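Local coordinates for pyruvate kinase (Pseudomonas aeruginosa, PDB 6QXL), which probably catalyses the last step of glycolysis, passing a phosphoryl group from phosphoenolpyruvate to ADP to give pyruvate and ATP, at residues V32-F37 against L66-G71; Y190-F195 against V219-R224; S194-A199 against D235-A240; T310-L315 against V415-G420. One frame throughout, in Å; residues are numbered along the deposited sequence.

Contact 1: residues V32-F37 against L66-G71; sequences VARLNF and LGDLQG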
loop_
_atom_site.group_PDB
_atom_site.type_symbol
_atom_site.label_atom_id
_atom_site.label_comp_id
_atom_site.label_asym_id
_atom_site.label_seq_id
_atom_site.Cartn_x
_atom_site.Cartn_y
_atom_site.Cartn_z
ATOM N N VAL A 32 25.636 11.368 25.545
ATOM C CA VAL A 32 26.945 10.773 25.256
ATOM C C VAL A 32 27.981 11.888 25.144
ATOM O O VAL A 32 27.743 12.895 24.481
ATOM C CB VAL A 32 26.945 9.992 23.935
ATOM C CG1 VAL A 32 28.313 9.382 23.639
ATOM C CG2 VAL A 32 25.899 8.915 23.977
ATOM N N ALA A 33 29.127 11.696 25.792
ATOM C CA ALA A 33 30.240 12.607 25.670
ATOM C C ALA A 33 31.272 11.966 24.764
ATOM O O ALA A 33 31.683 10.819 24.998
ATOM C CB ALA A 33 30.842 12.898 27.034
ATOM N N ARG A 34 31.683 12.701 23.727
ATOM C CA ARG A 34 32.664 12.204 22.773
ATOM C C ARG A 34 34.025 12.808 23.111
ATOM O O ARG A 34 34.148 14.023 23.292
ATOM C CB ARG A 34 32.249 12.587 21.344
ATOM C CG ARG A 34 33.302 12.381 20.262
ATOM C CD ARG A 34 32.657 12.572 18.903
ATOM N NE ARG A 34 33.656 12.535 17.821
ATOM C CZ ARG A 34 34.286 13.588 17.302
ATOM N NH1 ARG A 34 34.050 14.824 17.720
ATOM N NH2 ARG A 34 35.164 13.398 16.333
ATOM N N LEU A 35 35.030 11.952 23.187
ATOM C CA LEU A 35 36.383 12.360 23.473
ATOM C C LEU A 35 37.147 12.145 22.189
ATOM O O LEU A 35 37.366 10.995 21.777
ATOM C CB LEU A 35 36.976 11.517 24.604
ATOM C CG LEU A 35 36.106 11.355 25.849
ATOM C CD1 LEU A 35 36.897 10.520 26.868
ATOM C CD2 LEU A 35 35.728 12.669 26.489
ATOM N N ASN A 36 37.535 13.243 21.541
ATOM C CA ASN A 36 38.193 13.154 20.249
ATOM C C ASN A 36 39.681 13.001 20.472
ATOM O O ASN A 36 40.334 13.936 20.901
ATOM C CB ASN A 36 37.852 14.394 19.410
ATOM C CG ASN A 36 38.441 14.351 18.022
ATOM O OD1 ASN A 36 38.980 13.331 17.581
ATOM N ND2 ASN A 36 38.351 15.459 17.332
ATOM N N PHE A 37 40.217 11.830 20.170
ATOM C CA PHE A 37 41.640 11.582 20.406
ATOM C C PHE A 37 42.553 12.315 19.445
ATOM O O PHE A 37 43.746 12.349 19.675
ATOM C CB PHE A 37 41.967 10.080 20.387
ATOM C CG PHE A 37 41.382 9.300 21.535
ATOM C CD1 PHE A 37 41.486 9.752 22.851
ATOM C CD2 PHE A 37 40.727 8.098 21.303
ATOM C CE1 PHE A 37 40.954 9.022 23.908
ATOM C CE2 PHE A 37 40.190 7.353 22.350
ATOM C CZ PHE A 37 40.309 7.811 23.659
ATOM N N LEU A 66 32.218 8.014 24.559
ATOM C CA LEU A 66 32.623 7.561 23.252
ATOM C C LEU A 66 34.009 8.125 22.994
ATOM O O LEU A 66 34.226 9.331 23.163
ATOM C CB LEU A 66 31.623 8.053 22.205
ATOM C CG LEU A 66 31.913 7.658 20.761
ATOM C CD1 LEU A 66 30.615 7.476 20.016
ATOM C CD2 LEU A 66 32.755 8.683 20.046
ATOM N N GLY A 67 34.918 7.246 22.570
ATOM C CA GLY A 67 36.279 7.619 22.238
ATOM C C GLY A 67 36.470 7.523 20.747
ATOM O O GLY A 67 36.244 6.464 20.155
ATOM N N ASP A 68 36.899 8.624 20.141
ATOM C CA ASP A 68 36.981 8.734 18.695
ATOM C C ASP A 68 38.435 8.652 18.259
ATOM O O ASP A 68 39.205 9.567 18.519
ATOM C CB ASP A 68 36.300 10.056 18.241
ATOM C CG ASP A 68 35.887 10.053 16.778
ATOM O OD1 ASP A 68 36.695 9.584 15.942
ATOM O OD2 ASP A 68 34.753 10.493 16.447
ATOM N N LEU A 69 38.796 7.574 17.593
ATOM C CA LEU A 69 40.154 7.377 17.069
ATOM C C LEU A 69 40.433 8.334 15.921
ATOM O O LEU A 69 39.586 8.550 15.054
ATOM C CB LEU A 69 40.359 5.946 16.546
ATOM C CG LEU A 69 40.074 4.812 17.556
ATOM C CD1 LEU A 69 40.149 3.445 16.852
ATOM C CD2 LEU A 69 41.038 4.911 18.768
ATOM N N GLN A 70 41.637 8.898 15.894
ATOM C CA GLN A 70 41.976 9.863 14.846
ATOM C C GLN A 70 41.997 9.245 13.473
ATOM O O GLN A 70 41.559 9.840 12.505
ATOM C CB GLN A 70 43.318 10.497 15.163
ATOM C CG GLN A 70 43.831 11.432 14.075
ATOM C CD GLN A 70 45.102 12.141 14.445
ATOM O OE1 GLN A 70 45.041 13.216 14.970
ATOM N NE2 GLN A 70 46.276 11.517 14.142
ATOM N N GLY A 71 42.539 8.042 13.369
ATOM C CA GLY A 71 42.550 7.354 12.072
ATOM C C GLY A 71 43.707 7.842 11.226
ATOM O O GLY A 71 44.530 8.704 11.641
#
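Arg34 meets Asp68 on the inner face of two neighbouring parallel strands, 32-36 and 64-68, joined by helix 42-58 in a beta-alpha-beta unit of the TIM barrel. The salt bridge is uneven: NE of Arg34 reaches OD2 of Asp68 at 2.7 Å, while NH2 adds a weak second bond to the same oxygen. OD2 lies in the guanidinium plane, yet the two flat groups stand 83° apart, and NE approaches from the anti side of OD2, tilted out of the carboxylate plane. Arg34 gets there extended from CG to NE, with CG anti to the backbone N (chi1 168°) and passing Leu66 CD2 at 3.7 Å. Backbone bonds hold the strands in register: Leu66 N to Ala33 O, Leu35 N to Leu66 O (2.7 Å), Asp68 N to Leu35 O, and, past the end of strand 32-36, Phe37 N to Asp68 O. Apolar contacts flank them, Val32 CG1 on Leu66 CB at one end and Phe37 CD2 on Leu69 CD2 (4.1 Å) at the other. Lys221 takes Asp68 OD1 and Thr11 takes Arg34 NH1, so both charged groups are fixed in orientation; with Arg34 beside a bound malonate, this probably helps keep the pocket suited to an anion.

Contact 2: residues Y190-F195 against V219-R224; sequences YVAVSF and VAKIER. With MG (magnesium ion), chain N.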
loop_
_atom_site.group_PDB
_atom_site.type_symbol
_atom_site.label_atom_id
_atom_site.label_comp_id
_atom_site.label_asym_id
_atom_site.label_seq_id
_atom_site.Cartn_x
_atom_site.Cartn_y
_atom_site.Cartn_z
ATOM N N TYR A 190 31.891 3.322 24.164
ATOM C CA TYR A 190 31.937 3.249 22.704
ATOM C C TYR A 190 33.297 3.698 22.210
ATOM O O TYR A 190 33.905 4.604 22.769
ATOM C CB TYR A 190 30.850 4.142 22.069
ATOM C CG TYR A 190 29.449 3.630 22.237
ATOM C CD1 TYR A 190 28.950 2.627 21.415
ATOM C CD2 TYR A 190 28.622 4.141 23.221
ATOM C CE1 TYR A 190 27.661 2.159 21.577
ATOM C CE2 TYR A 190 27.329 3.676 23.383
ATOM C CZ TYR A 190 26.857 2.711 22.548
ATOM O OH TYR A 190 25.592 2.243 22.740
ATOM N N VAL A 191 33.752 3.066 21.140
ATOM C CA VAL A 191 34.957 3.471 20.432
ATOM C C VAL A 191 34.608 3.609 18.957
ATOM O O VAL A 191 34.031 2.703 18.366
ATOM C CB VAL A 191 36.072 2.440 20.602
ATOM C CG1 VAL A 191 37.253 2.735 19.689
ATOM C CG2 VAL A 191 36.533 2.440 22.045
ATOM N N ALA A 192 34.986 4.741 18.367
ATOM C CA ALA A 192 34.682 5.025 16.967
ATOM C C ALA A 192 35.920 4.916 16.113
ATOM O O ALA A 192 36.959 5.505 16.428
ATOM C CB ALA A 192 34.077 6.402 16.826
ATOM N N VAL A 193 35.813 4.160 15.025
ATOM C CA VAL A 193 36.901 3.984 14.074
ATOM C C VAL A 193 36.723 4.967 12.923
ATOM O O VAL A 193 35.656 5.034 12.332
ATOM C CB VAL A 193 36.911 2.548 13.540
ATOM C CG1 VAL A 193 38.009 2.350 12.511
ATOM C CG2 VAL A 193 37.083 1.588 14.691
ATOM N N SER A 194 37.792 5.705 12.601
ATOM C CA SER A 194 37.757 6.663 11.496
ATOM C C SER A 194 38.259 6.032 10.216
ATOM O O SER A 194 39.124 5.151 10.221
ATOM C CB SER A 194 38.593 7.880 11.822
ATOM O OG SER A 194 38.100 8.570 12.950
ATOM N N PHE A 195 37.643 6.461 9.121
ATOM C CA PHE A 195 38.031 6.106 7.741
ATOM C C PHE A 195 38.082 4.628 7.447
ATOM O O PHE A 195 38.893 4.204 6.646
ATOM C CB PHE A 195 39.427 6.757 7.345
ATOM C CG PHE A 195 39.421 8.229 7.225
ATOM C CD1 PHE A 195 38.831 8.934 6.207
ATOM C CD2 PHE A 195 39.904 9.002 8.327
ATOM C CE1 PHE A 195 38.761 10.354 6.233
ATOM C CE2 PHE A 195 39.860 10.396 8.352
ATOM C CZ PHE A 195 39.335 11.026 7.289
ATOM N N VAL A 219 31.908 1.814 16.833
ATOM C CA VAL A 219 31.202 2.674 15.907
ATOM C C VAL A 219 31.996 2.834 14.631
ATOM O O VAL A 219 33.119 3.307 14.670
ATOM C CB VAL A 219 30.958 4.061 16.498
ATOM C CG1 VAL A 219 30.095 4.885 15.548
ATOM C CG2 VAL A 219 30.309 3.942 17.867
ATOM N N ALA A 220 31.407 2.457 13.507
ATOM C CA ALA A 220 32.016 2.700 12.201
ATOM C C ALA A 220 31.622 4.055 11.673
ATOM O O ALA A 220 30.447 4.324 11.460
ATOM C CB ALA A 220 31.626 1.626 11.197
ATOM N N LYS A 221 32.604 4.918 11.462
ATOM C CA LYS A 221 32.359 6.217 10.855
ATOM C C LYS A 221 32.359 6.081 9.348
ATOM O O LYS A 221 33.349 5.687 8.770
ATOM C CB LYS A 221 33.406 7.209 11.319
ATOM C CG LYS A 221 33.288 7.515 12.803
ATOM C CD LYS A 221 34.513 8.212 13.338
ATOM C CE LYS A 221 34.676 9.613 12.762
ATOM N NZ LYS A 221 35.747 10.365 13.444
ATOM N N ILE A 222 31.239 6.403 8.716
ATOM C CA ILE A 222 31.108 6.299 7.266
ATOM C C ILE A 222 31.615 7.615 6.662
ATOM O O ILE A 222 30.898 8.590 6.620
ATOM C CB ILE A 222 29.654 6.018 6.848
ATOM C CG1 ILE A 222 29.040 4.882 7.682
ATOM C CG2 ILE A 222 29.573 5.695 5.373
ATOM C CD1 ILE A 222 29.867 3.640 7.763
ATOM N N GLU A 223 32.896 7.652 6.311
ATOM C CA GLU A 223 33.597 8.794 5.758
ATOM C C GLU A 223 34.341 8.532 4.444
ATOM O O GLU A 223 34.964 9.405 3.943
ATOM C CB GLU A 223 34.674 9.261 6.752
ATOM C CG GLU A 223 34.223 9.854 8.069
ATOM C CD GLU A 223 35.347 10.272 9.005
ATOM O OE1 GLU A 223 36.101 9.404 9.399
ATOM O OE2 GLU A 223 35.462 11.459 9.381
ATOM N N ARG A 224 34.315 7.336 3.901
ATOM C CA ARG A 224 35.103 7.020 2.707
ATOM C C ARG A 224 34.225 6.747 1.536
ATOM O O ARG A 224 33.212 6.079 1.680
ATOM C CB ARG A 224 36.037 5.823 2.924
ATOM C CG ARG A 224 37.249 6.192 3.690
ATOM C CD ARG A 224 38.463 6.686 2.931
ATOM N NE ARG A 224 39.658 6.488 3.667
ATOM C CZ ARG A 224 40.624 7.413 3.856
ATOM N NH1 ARG A 224 40.517 8.628 3.324
ATOM N NH2 ARG A 224 41.706 7.127 4.576
HETATM MG MG MG N . 35.679 12.893 10.100
HETATM O O HOH W 1 40.675 4.133 4.840
HETATM O O HOH W 2 36.761 15.213 10.414
#
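Tyr190 lays its ring obliquely against Val219, CD1 to CG2 at 4.0 Å, while its hydroxyl bonds to Arg414 O. From here the parallel strands 190-193 and 217-222, linked through helix 199-211, run side by side in the TIM barrel. Val191 O accepts Val219 N. Ala192 packs its CB on Val219 CB, and Val193 gives its N to Val219 O (2.8 Å) and takes Lys221 N on its own O. Beyond the strand, Ser194 OG receives a hydrogen bond from Lys221 NZ at 3.0 Å and also hydrogen-bonds to Leu69 O; the lysine chain bends at chi3 (67°) to reach it, and NZ also forms a salt bridge with Asp68 and a hydrogen bond to malonate. Phe195 sits between two charged groups. Glu223 OE1 stands over the centre of one ring face and weakly accepts Phe195 N. The Arg224 side chain crosses Phe195 at about a right angle, and Phe195 CD1 lies over the centre of one guanidinium face, 3.3 Å from Arg224 CZ, with planes 39° apart. Water 1 donates to Phe195 O and accepts from Arg224 NE, tying the two residues together, and Glu254 pairs with Arg224 NH1. The other carboxylate oxygen of Glu223, OE2, binds the magnesium ion, at a doubtfully short distance, Asp250 being a further protein ligand. The split role of this carboxylate, one oxygen on the metal and the other near the Phe195 backbone, suggests that the loop after strand 190-193 may help to orient a magnesium ligand.

Contact 3: residues S194-A199 against D235-A240; sequences SFPRDA and DGLIRA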
loop_
_atom_site.group_PDB
_atom_site.type_symbol
_atom_site.label_atom_id
_atom_site.label_comp_id
_atom_site.label_asym_id
_atom_site.label_seq_id
_atom_site.Cartn_x
_atom_site.Cartn_y
_atom_site.Cartn_z
ATOM N N SER A 194 37.792 5.705 12.601
ATOM C CA SER A 194 37.757 6.663 11.496
ATOM C C SER A 194 38.259 6.032 10.216
ATOM O O SER A 194 39.124 5.151 10.221
ATOM C CB SER A 194 38.593 7.880 11.822
ATOM O OG SER A 194 38.100 8.570 12.950
ATOM N N PHE A 195 37.643 6.461 9.121
ATOM C CA PHE A 195 38.031 6.106 7.741
ATOM C C PHE A 195 38.082 4.628 7.447
ATOM O O PHE A 195 38.893 4.204 6.646
ATOM C CB PHE A 195 39.427 6.757 7.345
ATOM C CG PHE A 195 39.421 8.229 7.225
ATOM C CD1 PHE A 195 38.831 8.934 6.207
ATOM C CD2 PHE A 195 39.904 9.002 8.327
ATOM C CE1 PHE A 195 38.761 10.354 6.233
ATOM C CE2 PHE A 195 39.860 10.396 8.352
ATOM C CZ PHE A 195 39.335 11.026 7.289
ATOM N N PRO A 196 37.232 3.792 8.063
ATOM C CA PRO A 196 37.242 2.401 7.629
ATOM C C PRO A 196 36.667 2.260 6.236
ATOM O O PRO A 196 35.794 3.028 5.834
ATOM C CB PRO A 196 36.337 1.710 8.655
ATOM C CG PRO A 196 35.411 2.754 9.080
ATOM C CD PRO A 196 36.156 4.034 9.047
ATOM N N ARG A 197 37.163 1.281 5.481
ATOM C CA ARG A 197 36.714 1.012 4.124
ATOM C C ARG A 197 35.908 -0.267 4.025
ATOM O O ARG A 197 35.045 -0.312 3.132
ATOM C CB ARG A 197 37.916 0.952 3.199
ATOM C CG ARG A 197 38.372 2.450 2.974
ATOM C CD ARG A 197 39.519 2.603 1.985
ATOM N NE ARG A 197 39.616 3.943 1.390
ATOM C CZ ARG A 197 40.750 4.657 1.178
ATOM N NH1 ARG A 197 41.897 4.200 1.639
ATOM N NH2 ARG A 197 40.692 5.859 0.612
ATOM N N ASP A 198 36.135 -1.250 4.866
ATOM C CA ASP A 198 35.336 -2.481 4.783
ATOM C C ASP A 198 35.353 -3.199 6.106
ATOM O O ASP A 198 36.029 -2.791 7.030
ATOM C CB ASP A 198 35.862 -3.410 3.665
ATOM C CG ASP A 198 37.327 -3.710 3.792
ATOM O OD1 ASP A 198 37.904 -3.683 4.879
ATOM O OD2 ASP A 198 37.891 -4.020 2.740
ATOM N N ALA A 199 34.582 -4.263 6.191
ATOM C CA ALA A 199 34.475 -5.049 7.417
ATOM C C ALA A 199 35.829 -5.438 8.005
ATOM O O ALA A 199 35.934 -5.488 9.238
ATOM C CB ALA A 199 33.616 -6.297 7.180
ATOM N N ASP A 235 26.686 -2.345 3.632
ATOM C CA ASP A 235 26.085 -3.350 4.518
ATOM C C ASP A 235 27.144 -4.227 5.198
ATOM O O ASP A 235 26.991 -4.616 6.360
ATOM C CB ASP A 235 25.053 -4.213 3.765
ATOM C CG ASP A 235 23.734 -3.471 3.481
ATOM O OD1 ASP A 235 23.672 -2.239 3.664
ATOM O OD2 ASP A 235 22.743 -4.113 3.062
ATOM N N GLY A 236 28.232 -4.509 4.485
ATOM C CA GLY A 236 29.337 -5.257 5.066
ATOM C C GLY A 236 29.946 -4.526 6.236
ATOM O O GLY A 236 30.162 -5.094 7.304
ATOM N N LEU A 237 30.200 -3.245 6.027
ATOM C CA LEU A 237 30.765 -2.403 7.071
ATOM C C LEU A 237 29.825 -2.248 8.249
ATOM O O LEU A 237 30.249 -2.289 9.397
ATOM C CB LEU A 237 31.111 -1.058 6.461
ATOM C CG LEU A 237 31.929 -0.045 7.221
ATOM C CD1 LEU A 237 33.110 -0.691 7.920
ATOM C CD2 LEU A 237 32.395 0.964 6.172
ATOM N N ILE A 238 28.542 -2.104 7.975
ATOM C CA ILE A 238 27.544 -1.981 9.040
ATOM C C ILE A 238 27.482 -3.263 9.873
ATOM O O ILE A 238 27.430 -3.211 11.095
ATOM C CB ILE A 238 26.159 -1.639 8.461
ATOM C CG1 ILE A 238 26.145 -0.205 7.954
ATOM C CG2 ILE A 238 25.068 -1.823 9.500
ATOM C CD1 ILE A 238 24.875 0.233 7.273
ATOM N N ARG A 239 27.478 -4.404 9.209
ATOM C CA ARG A 239 27.304 -5.680 9.923
ATOM C C ARG A 239 28.465 -6.005 10.835
ATOM O O ARG A 239 28.273 -6.667 11.845
ATOM C CB ARG A 239 27.074 -6.832 8.959
ATOM C CG ARG A 239 25.668 -6.869 8.495
ATOM C CD ARG A 239 25.370 -8.139 7.761
ATOM N NE ARG A 239 24.398 -7.864 6.721
ATOM C CZ ARG A 239 24.655 -7.740 5.414
ATOM N NH1 ARG A 239 25.898 -7.769 4.933
ATOM N NH2 ARG A 239 23.644 -7.488 4.589
ATOM N N ALA A 240 29.637 -5.492 10.489
ATOM C CA ALA A 240 30.831 -5.653 11.304
ATOM C C ALA A 240 30.905 -4.703 12.485
ATOM O O ALA A 240 31.898 -4.714 13.189
ATOM C CB ALA A 240 32.073 -5.471 10.425
#
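Leu237 reaches from helix 231-239 to the loop that carries Pro196, Arg197 and Asp198. Its CB makes no close contact with the loop; CG, set anti to the backbone N (chi1 -169°), carries the two branches across to it. CD1 lies 3.7 Å from Asp198 O and 4.1 Å from Pro196 CB, resting on the backbone of one residue and the ring of the other. CD2 takes the neighbouring ground, 4.0 Å from Pro196 O, and also approaches Arg197 O. One methyl-bearing fork thus covers three successive loop residues without a hydrogen bond across the contact. Further along, the small residues close up: Ala199 CB touches Ala240 CB at 3.7 Å and lies equally near Gly236 O. At Gly236 the helix presents bare backbone to Ala199, whose CA comes within 4.6 Å of Leu237 CA. Met202, in the first turn of helix 199-211, packs on Leu237, Pro196 and Ala240 and continues the apolar patch. Polar groups find other partners: Arg197 NE makes a salt bridge with Glu226, and the Leu237 carbonyl hydrogen-bonds to Ser241 OG. Asp198 occupies the N-cap position of helix 199-211, so the contact sets the start of that helix against the C-terminal end of helix 231-239, two successive helices packed side by side on the outside of a TIM barrel.

Contact 4: residues T310-L315 against V415-G420; sequences TDAVML and VAMFRG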
loop_
_atom_site.group_PDB
_atom_site.type_symbol
_atom_site.label_atom_id
_atom_site.label_comp_id
_atom_site.label_asym_id
_atom_site.label_seq_id
_atom_site.Cartn_x
_atom_site.Cartn_y
_atom_site.Cartn_z
ATOM N N THR A 310 17.179 8.711 12.986
ATOM C CA THR A 310 18.497 8.573 13.576
ATOM C C THR A 310 18.343 8.288 15.069
ATOM O O THR A 310 17.374 8.721 15.702
ATOM C CB THR A 310 19.335 9.862 13.344
ATOM O OG1 THR A 310 20.731 9.582 13.516
ATOM C CG2 THR A 310 18.922 10.997 14.251
ATOM N N ASP A 311 19.302 7.571 15.632
ATOM C CA ASP A 311 19.308 7.345 17.069
ATOM C C ASP A 311 19.776 8.591 17.799
ATOM O O ASP A 311 19.231 8.956 18.837
ATOM C CB ASP A 311 20.221 6.211 17.485
ATOM C CG ASP A 311 19.612 4.853 17.264
ATOM O OD1 ASP A 311 19.585 4.317 16.117
ATOM O OD2 ASP A 311 19.241 4.281 18.331
ATOM N N ALA A 312 20.816 9.219 17.261
ATOM C CA ALA A 312 21.407 10.363 17.914
ATOM C C ALA A 312 21.883 11.385 16.909
ATOM O O ALA A 312 22.191 11.065 15.767
ATOM C CB ALA A 312 22.565 9.929 18.795
ATOM N N VAL A 313 21.979 12.610 17.398
ATOM C CA VAL A 313 22.553 13.724 16.676
ATOM C C VAL A 313 23.742 14.201 17.489
ATOM O O VAL A 313 23.747 14.078 18.709
ATOM C CB VAL A 313 21.529 14.843 16.488
ATOM C CG1 VAL A 313 20.505 14.423 15.448
ATOM C CG2 VAL A 313 20.822 15.179 17.781
ATOM N N MET A 314 24.743 14.738 16.803
ATOM C CA MET A 314 26.033 15.053 17.408
ATOM C C MET A 314 26.371 16.542 17.268
ATOM O O MET A 314 25.975 17.211 16.305
ATOM C CB MET A 314 27.133 14.219 16.765
ATOM C CG MET A 314 28.474 14.240 17.476
ATOM S SD MET A 314 29.540 12.867 16.941
ATOM C CE MET A 314 30.777 13.763 15.987
ATOM N N LEU A 315 27.103 17.042 18.265
ATOM C CA LEU A 315 27.744 18.349 18.220
ATOM C C LEU A 315 29.254 18.134 18.248
ATOM O O LEU A 315 29.744 17.284 18.995
ATOM C CB LEU A 315 27.348 19.178 19.429
ATOM C CG LEU A 315 25.875 19.544 19.532
ATOM C CD1 LEU A 315 25.555 20.198 20.883
ATOM C CD2 LEU A 315 25.483 20.447 18.391
ATOM N N VAL A 415 23.027 1.858 26.688
ATOM C CA VAL A 415 21.719 2.181 26.133
ATOM C C VAL A 415 21.451 3.682 26.082
ATOM O O VAL A 415 20.468 4.103 25.494
ATOM C CB VAL A 415 20.588 1.446 26.863
ATOM C CG1 VAL A 415 20.843 -0.043 26.848
ATOM C CG2 VAL A 415 20.423 1.947 28.290
ATOM N N ALA A 416 22.329 4.492 26.658
ATOM C CA ALA A 416 22.164 5.940 26.575
ATOM C C ALA A 416 22.140 6.465 25.129
ATOM O O ALA A 416 21.516 7.476 24.861
ATOM C CB ALA A 416 23.239 6.650 27.386
ATOM N N MET A 417 22.797 5.769 24.219
ATOM C CA MET A 417 22.753 6.133 22.820
ATOM C C MET A 417 21.573 5.545 22.025
ATOM O O MET A 417 21.419 5.880 20.858
ATOM C CB MET A 417 24.055 5.742 22.124
ATOM C CG MET A 417 24.467 6.684 20.985
ATOM S SD MET A 417 25.924 6.012 20.163
ATOM C CE MET A 417 27.183 6.675 21.177
ATOM N N PHE A 418 20.739 4.703 22.635
ATOM C CA PHE A 418 19.629 4.061 21.934
ATOM C C PHE A 418 18.418 4.991 21.932
ATOM O O PHE A 418 17.965 5.427 22.982
ATOM C CB PHE A 418 19.209 2.757 22.620
ATOM C CG PHE A 418 20.240 1.654 22.621
ATOM C CD1 PHE A 418 21.517 1.813 22.116
ATOM C CD2 PHE A 418 19.903 0.427 23.166
ATOM C CE1 PHE A 418 22.430 0.769 22.140
ATOM C CE2 PHE A 418 20.814 -0.619 23.206
ATOM C CZ PHE A 418 22.083 -0.443 22.684
ATOM N N ARG A 419 17.854 5.256 20.767
ATOM C CA ARG A 419 16.715 6.140 20.698
ATOM C C ARG A 419 15.531 5.585 21.497
ATOM O O ARG A 419 15.136 4.444 21.308
ATOM C CB ARG A 419 16.273 6.367 19.250
ATOM C CG ARG A 419 15.067 7.297 19.115
ATOM C CD ARG A 419 14.868 7.692 17.680
ATOM N NE ARG A 419 13.608 8.416 17.473
ATOM C CZ ARG A 419 13.382 9.276 16.488
ATOM N NH1 ARG A 419 14.342 9.544 15.609
ATOM N NH2 ARG A 419 12.208 9.877 16.390
ATOM N N GLY A 420 14.964 6.423 22.364
ATOM C CA GLY A 420 13.755 6.095 23.103
ATOM C C GLY A 420 13.974 5.220 24.347
ATOM O O GLY A 420 12.999 4.876 25.008
#
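Asp311 and Arg419 bring their CA atoms within 4.6 Å where the last strand of the TIM barrel, 312-315, begins and a loop of the alpha/beta domain passes by. Residues 415-417 form a short 3-10 turn, closed by Phe418 N bonding to Val415 O; the chain then straightens through Phe418 and Arg419 toward strand 421-425. The two segments form no backbone-to-backbone hydrogen bond; each of the two bonds between them pairs a side chain with a main chain. In the first, Arg419 N donates a hydrogen bond to Asp311 OD2 at 3.0 Å, nearly straight (168°), from the anti side and tilted out of the carboxylate plane. That oxygen also makes a salt bridge with Arg395, while OD1 takes Val278 N, so the buried carboxylate is held at both oxygens. Asp311 CB further leans on Met417 O at 3.6 Å. Arg419 is again the donor in the second bond, now through its side chain to a main-chain carbonyl: extended from CG to NE with CG anti to its main-chain nitrogen (chi1 -180°), it carries its guanidinium along to Thr310. There CD brushes Thr310 O at 3.4 Å before NH1 bonds to it. NH1 has another carbonyl, Val306 O, and the guanidinium makes a cation-pi contact with Tyr309. Apolar contact between the segments is slight, Ala312 CB facing Met417 CG at 4.4 Å, although Met417 also packs on Ile279 of the adjoining barrel strand. At the edge of the guanidinium, Arg419 NH1 stands 3.1 Å from Thr310 O, which lies close to the guanidinium plane.

Overall arrangement
Contacts 1 and 2 are neighbouring beta-alpha-beta units of one barrel, their centres 10 Å apart: strands 64-68 and 190-193 adjoin, and Gly67 O probably bonds to Ala192 N at 2.8 Å. Both reach the malonate and magnesium site, with the side chains of Arg34 and Glu223 each about 3 Å from malonate. Contact 3 shares Ser194 and Phe195 with contact 2 and carries the chain outward, Pro196 lying about 9 Å from magnesium. Contact 4 touches the opposite end of the barrel interior, where Met417 CE packs against Leu66 CD1 (3.7 Å) and Tyr190 CD2 (3.6 Å). Its Phe418 side chain is about 9 Å from bound glucose-6-phosphate.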